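Local coordinates for protein putative glutaryl-CoA dehydrogenase (Thermus thermophilus, PDB 2EBA) that belongs to the acyl-CoA dehydrogenase family of flavoproteins and binds flavin-adenine dinucleotide, at residues 265-270 against 276-281. Sequence-based numbering, arbitrary orientation.
Sequences AFAKSR and PLAKKQ. With FAD (flavin-adenine dinucleotide), chain K.
Leu-277 and Ala-278 sit against the last turn of helix 235-269, where two backbone bonds hold the returning chain. Leu-277 N donates to Arg-270 O, 2.6 Å apart, at an N-H...O angle of 165°. One residue on, Ala-278 N approaches Ala-267 O to 2.7 Å, but the bond is bent and weak. The tight part lies here: Ala-267 and Ala-278 meet CB to CB at 3.9 Å, short side chains that let the two backbones come close. Leu-277 CB presses close to Ala-267 O, and its CD2 runs alongside Arg-270, 3.4 Å from Arg-270 CB, the two side chains pointing the same way toward FAD. The Phe-266 ring touches this branch more loosely, obliquely, CE2 standing 4.3 Å from Leu-277 CD2.

On the outer side the contact between the segments thins and the second subunit takes over, its Leu-382 packing on Pro-276 and its Thr-380 on Ala-278. Pro-276 CA makes a CA-H...O contact of 3.3 Å with Arg-270 O, while CB lies farther off. Of exposed Lys-268, CG brushes Ala-278 CB at 3.9 Å, and the chain then bends off to give NZ to Thr-380 O of that subunit.

Bends at chi2 (88°) and chi3 bring the Arg-270 guanidinium to the pyrophosphate of FAD. NH1 lies 2.9 Å from FAD O1A, which sits over one face of the group, while O2P at its edge accepts a long, weak bond from NH1. Leu-277 CD1 reaches the adenosine ribose, and the aliphatic part of Lys-280 lies over one face of the adenine; Lys-280 NZ is held by Thr-272 O. Residues of the third subunit, among them Ser-138 and Thr-367, bind the same FAD, making this helix-to-helix turn part of the intersubunit FAD site characteristic of tetrameric acyl-CoA dehydrogenases.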
ATOM      1  N   ALA A 265      14.068  15.469  13.352  1.00 17.63           N
ATOM      2  CA  ALA A 265      15.277  16.178  13.746  1.00 17.21           C
ATOM      3  C   ALA A 265      16.286  16.082  12.617  1.00 17.30           C
ATOM      4  O   ALA A 265      16.916  17.065  12.233  1.00 17.84           O
ATOM      5  CB  ALA A 265      15.853  15.560  15.001  1.00 16.80           C
ATOM      6  N   PHE A 266      16.446  14.880  12.098  1.00 16.32           N
ATOM      7  CA  PHE A 266      17.357  14.661  10.998  1.00 16.86           C
ATOM      8  C   PHE A 266      16.880  15.459   9.775  1.00 16.95           C
ATOM      9  O   PHE A 266      17.670  16.134   9.127  1.00 15.37           O
ATOM     10  CB  PHE A 266      17.405  13.175  10.659  1.00 15.84           C
ATOM     11  CG  PHE A 266      18.404  12.825   9.601  1.00 16.28           C
ATOM     12  CD1 PHE A 266      19.745  12.622   9.928  1.00 15.56           C
ATOM     13  CD2 PHE A 266      18.003  12.695   8.264  1.00 16.66           C
ATOM     14  CE1 PHE A 266      20.674  12.289   8.945  1.00 16.03           C
ATOM     15  CE2 PHE A 266      18.927  12.360   7.261  1.00 16.65           C
ATOM     16  CZ  PHE A 266      20.266  12.154   7.601  1.00 17.27           C
ATOM     17  N   ALA A 267      15.584  15.376   9.479  1.00 18.08           N
ATOM     18  CA  ALA A 267      14.985  16.062   8.328  1.00 19.30           C
ATOM     19  C   ALA A 267      15.161  17.573   8.382  1.00 20.24           C
ATOM     20  O   ALA A 267      15.392  18.225   7.365  1.00 20.35           O
ATOM     21  CB  ALA A 267      13.516  15.715   8.233  1.00 19.26           C
ATOM     22  N   LYS A 268      15.055  18.125   9.582  1.00 21.66           N
ATOM     23  CA  LYS A 268      15.211  19.553   9.803  1.00 22.63           C
ATOM     24  C   LYS A 268      16.667  20.013   9.691  1.00 22.96           C
ATOM     25  O   LYS A 268      16.935  21.129   9.266  1.00 24.74           O
ATOM     26  CB  LYS A 268      14.716  19.920  11.195  1.00 22.18           C
ATOM     27  CG  LYS A 268      13.228  19.885  11.395  1.00 23.70           C
ATOM     28  CD  LYS A 268      12.961  19.824  12.881  1.00 25.51           C
ATOM     29  CE  LYS A 268      11.670  20.502  13.247  1.00 27.16           C
ATOM     30  NZ  LYS A 268      11.803  21.957  13.032  1.00 27.87           N
ATOM     31  N   SER A 269      17.608  19.164  10.080  1.00 23.29           N
ATOM     32  CA  SER A 269      19.018  19.549  10.036  1.00 23.03           C
ATOM     33  C   SER A 269      19.751  19.276   8.730  1.00 22.70           C
ATOM     34  O   SER A 269      20.856  19.761   8.542  1.00 22.65           O
ATOM     35  CB  SER A 269      19.788  18.890  11.193  1.00 22.69           C
ATOM     36  OG  SER A 269      19.890  17.489  11.022  1.00 23.96           O
ATOM     37  N   ARG A 270      19.148  18.517   7.825  1.00 24.01           N
ATOM     38  CA  ARG A 270      19.815  18.206   6.567  1.00 24.99           C
ATOM     39  C   ARG A 270      19.147  18.950   5.417  1.00 25.83           C
ATOM     40  O   ARG A 270      17.940  19.209   5.446  1.00 25.45           O
ATOM     41  CB  ARG A 270      19.800  16.692   6.325  1.00 25.20           C
ATOM     42  CG  ARG A 270      20.995  16.174   5.534  1.00 27.77           C
ATOM     43  CD  ARG A 270      22.176  15.824   6.425  1.00 28.38           C
ATOM     44  NE  ARG A 270      22.424  14.382   6.440  1.00 30.72           N
ATOM     45  CZ  ARG A 270      22.689  13.652   5.361  1.00 30.25           C
ATOM     46  NH1 ARG A 270      22.750  14.218   4.166  1.00 31.68           N
ATOM     47  NH2 ARG A 270      22.880  12.347   5.473  1.00 32.44           N
ATOM     48  N   PRO A 276      15.530  22.665   3.491  1.00 26.62           N
ATOM     49  CA  PRO A 276      15.774  21.518   4.376  1.00 25.53           C
ATOM     50  C   PRO A 276      15.060  20.277   3.890  1.00 24.22           C
ATOM     51  O   PRO A 276      14.080  20.374   3.146  1.00 22.35           O
ATOM     52  CB  PRO A 276      15.219  21.986   5.714  1.00 25.20           C
ATOM     53  CG  PRO A 276      15.329  23.448   5.627  1.00 26.19           C
ATOM     54  CD  PRO A 276      14.900  23.768   4.228  1.00 24.91           C
ATOM     55  N   LEU A 277      15.563  19.126   4.309  1.00 23.59           N
ATOM     56  CA  LEU A 277      14.952  17.874   3.959  1.00 23.05           C
ATOM     57  C   LEU A 277      13.528  17.926   4.508  1.00 21.72           C
ATOM     58  O   LEU A 277      12.613  17.345   3.924  1.00 21.43           O
ATOM     59  CB  LEU A 277      15.739  16.821   4.640  1.00 23.76           C
ATOM     60  CG  LEU A 277      16.098  15.463   3.999  1.00 24.82           C
ATOM     61  CD1 LEU A 277      15.866  15.418   2.478  1.00 25.41           C
ATOM     62  CD2 LEU A 277      17.573  15.172   4.293  1.00 24.34           C
ATOM     63  N   ALA A 278      13.345  18.631   5.624  1.00 19.80           N
ATOM     64  CA  ALA A 278      12.023  18.719   6.250  1.00 19.71           C
ATOM     65  C   ALA A 278      10.990  19.523   5.452  1.00 19.73           C
ATOM     66  O   ALA A 278       9.790  19.485   5.752  1.00 19.63           O
ATOM     67  CB  ALA A 278      12.145  19.300   7.643  1.00 17.94           C
ATOM     68  N   LYS A 279      11.452  20.242   4.432  1.00 19.98           N
ATOM     69  CA  LYS A 279      10.557  21.052   3.615  1.00 20.34           C
ATOM     70  C   LYS A 279      10.102  20.354   2.343  1.00 19.53           C
ATOM     71  O   LYS A 279       9.293  20.899   1.611  1.00 20.81           O
ATOM     72  CB  LYS A 279      11.227  22.377   3.255  1.00 20.48           C
ATOM     73  CG  LYS A 279      10.263  23.434   2.794  1.00 21.70           C
ATOM     74  CD  LYS A 279      10.979  24.731   2.482  1.00 22.15           C
ATOM     75  CE  LYS A 279      10.005  25.770   1.950  1.00 23.84           C
ATOM     76  NZ  LYS A 279      10.670  27.048   1.601  1.00 25.09           N
ATOM     77  N   LYS A 280      10.611  19.158   2.074  1.00 18.68           N
ATOM     78  CA  LYS A 280      10.205  18.437   0.876  1.00 17.79           C
ATOM     79  C   LYS A 280       8.875  17.730   1.098  1.00 17.14           C
ATOM     80  O   LYS A 280       8.655  17.134   2.155  1.00 15.85           O
ATOM     81  CB  LYS A 280      11.292  17.430   0.479  1.00 18.65           C
ATOM     82  CG  LYS A 280      12.641  18.058   0.128  1.00 18.82           C
ATOM     83  CD  LYS A 280      12.504  19.072  -0.983  1.00 19.75           C
ATOM     84  CE  LYS A 280      13.847  19.477  -1.580  1.00 21.19           C
ATOM     85  NZ  LYS A 280      14.839  19.997  -0.601  1.00 22.77           N
ATOM     86  N   GLN A 281       7.990  17.798   0.101  1.00 16.42           N
ATOM     87  CA  GLN A 281       6.663  17.191   0.170  1.00 17.03           C
ATOM     88  C   GLN A 281       6.739  15.688   0.404  1.00 15.50           C
ATOM     89  O   GLN A 281       5.936  15.123   1.151  1.00 14.40           O
ATOM     90  CB  GLN A 281       5.857  17.480  -1.118  1.00 16.71           C
ATOM     91  CG  GLN A 281       5.454  18.962  -1.290  1.00 16.88           C
ATOM     92  CD  GLN A 281       4.279  19.169  -2.235  1.00 16.43           C
ATOM     93  OE1 GLN A 281       3.569  20.183  -2.126  1.00 16.13           O
ATOM     94  NE2 GLN A 281       4.066  18.214  -3.173  1.00 16.26           N
TER
HETATM   95  PA  FAD K3001      20.227  12.522   1.747  1.00 21.17           P
HETATM   96  O1A FAD K3001      20.241  13.578   2.815  1.00 22.49           O
HETATM   97  O2A FAD K3001      20.642  12.816   0.326  1.00 22.79           O
HETATM   98  O5B FAD K3001      18.747  11.859   1.758  1.00 21.70           O
HETATM   99  C5B FAD K3001      18.022  11.545   2.834  1.00 23.31           C
HETATM  100  C4B FAD K3001      16.538  11.332   2.664  1.00 24.80           C
HETATM  101  O4B FAD K3001      15.927  12.546   1.835  1.00 22.19           O
HETATM  102  C3B FAD K3001      16.361  10.327   1.401  1.00 21.37           C
HETATM  103  O3B FAD K3001      15.080   9.754   1.590  1.00 20.54           O
HETATM  104  C2B FAD K3001      16.096  11.112   0.077  1.00 22.29           C
HETATM  105  O2B FAD K3001      15.172  10.509  -0.725  1.00 21.50           O
HETATM  106  C1B FAD K3001      15.376  12.297   0.635  1.00 21.19           C
HETATM  107  N9A FAD K3001      15.639  13.479  -0.310  1.00 18.23           N
HETATM  108  C8A FAD K3001      16.871  13.978  -0.575  1.00 22.26           C
HETATM  109  N7A FAD K3001      16.678  15.006  -1.442  1.00 22.16           N
HETATM  110  C5A FAD K3001      15.291  15.124  -1.724  1.00 21.61           C
HETATM  111  C6A FAD K3001      14.504  15.975  -2.549  1.00 20.14           C
HETATM  112  N6A FAD K3001      15.072  16.935  -3.278  1.00 19.25           N
HETATM  113  N1A FAD K3001      13.149  15.796  -2.567  1.00 21.55           N
HETATM  114  C2A FAD K3001      12.546  14.809  -1.802  1.00 22.27           C
HETATM  115  N3A FAD K3001      13.273  13.981  -1.026  1.00 21.51           N
HETATM  116  C4A FAD K3001      14.663  14.117  -0.955  1.00 22.26           C
HETATM  117  N1  FAD K3001      28.247   7.233  -2.894  1.00 28.17           N
HETATM  118  C2  FAD K3001      29.221   7.308  -3.859  1.00 29.85           C
HETATM  119  O2  FAD K3001      29.380   8.360  -4.514  1.00 31.40           O
HETATM  120  N3  FAD K3001      30.028   6.233  -4.104  1.00 28.52           N
HETATM  121  C4  FAD K3001      29.885   5.069  -3.395  1.00 26.69           C
HETATM  122  O4  FAD K3001      30.644   4.120  -3.642  1.00 24.45           O
HETATM  123  C4X FAD K3001      28.889   4.966  -2.394  1.00 26.39           C
HETATM  124  N5  FAD K3001      28.723   3.813  -1.647  1.00 26.14           N
HETATM  125  C5X FAD K3001      27.764   3.734  -0.654  1.00 26.61           C
HETATM  126  C6  FAD K3001      27.629   2.546   0.110  1.00 26.02           C
HETATM  127  C7  FAD K3001      26.659   2.462   1.142  1.00 26.23           C
HETATM  128  C7M FAD K3001      26.582   1.167   1.912  1.00 26.07           C
HETATM  129  C8  FAD K3001      25.801   3.576   1.415  1.00 27.31           C
HETATM  130  C8M FAD K3001      24.741   3.565   2.499  1.00 26.66           C
HETATM  131  C9  FAD K3001      25.935   4.749   0.657  1.00 26.86           C
HETATM  132  C9A FAD K3001      26.915   4.864  -0.393  1.00 26.68           C
HETATM  133  N10 FAD K3001      27.081   6.028  -1.161  1.00 25.82           N
HETATM  134  C10 FAD K3001      28.051   6.091  -2.146  1.00 26.79           C
HETATM  135  C1' FAD K3001      26.257   7.217  -0.936  1.00 25.86           C
HETATM  136  C2' FAD K3001      24.815   7.054  -1.332  1.00 24.22           C
HETATM  137  O2' FAD K3001      24.705   7.250  -2.734  1.00 23.15           O
HETATM  138  C3' FAD K3001      24.037   8.045  -0.511  1.00 24.49           C
HETATM  139  O3' FAD K3001      23.747   7.454   0.757  1.00 24.33           O
HETATM  140  C4' FAD K3001      22.729   8.498  -1.151  1.00 23.69           C
HETATM  141  O4' FAD K3001      22.996   9.572  -2.059  1.00 23.85           O
HETATM  142  C5' FAD K3001      21.773   9.004  -0.103  1.00 23.90           C
HETATM  143  O5' FAD K3001      22.166  10.307   0.266  1.00 24.46           O
HETATM  144  P   FAD K3001      22.519  10.761   1.769  1.00 23.47           P
HETATM  145  O1P FAD K3001      22.910   9.565   2.589  1.00 24.48           O
HETATM  146  O2P FAD K3001      23.529  11.879   1.705  1.00 23.78           O
HETATM  147  O3P FAD K3001      21.092  11.277   2.318  1.00 23.80           O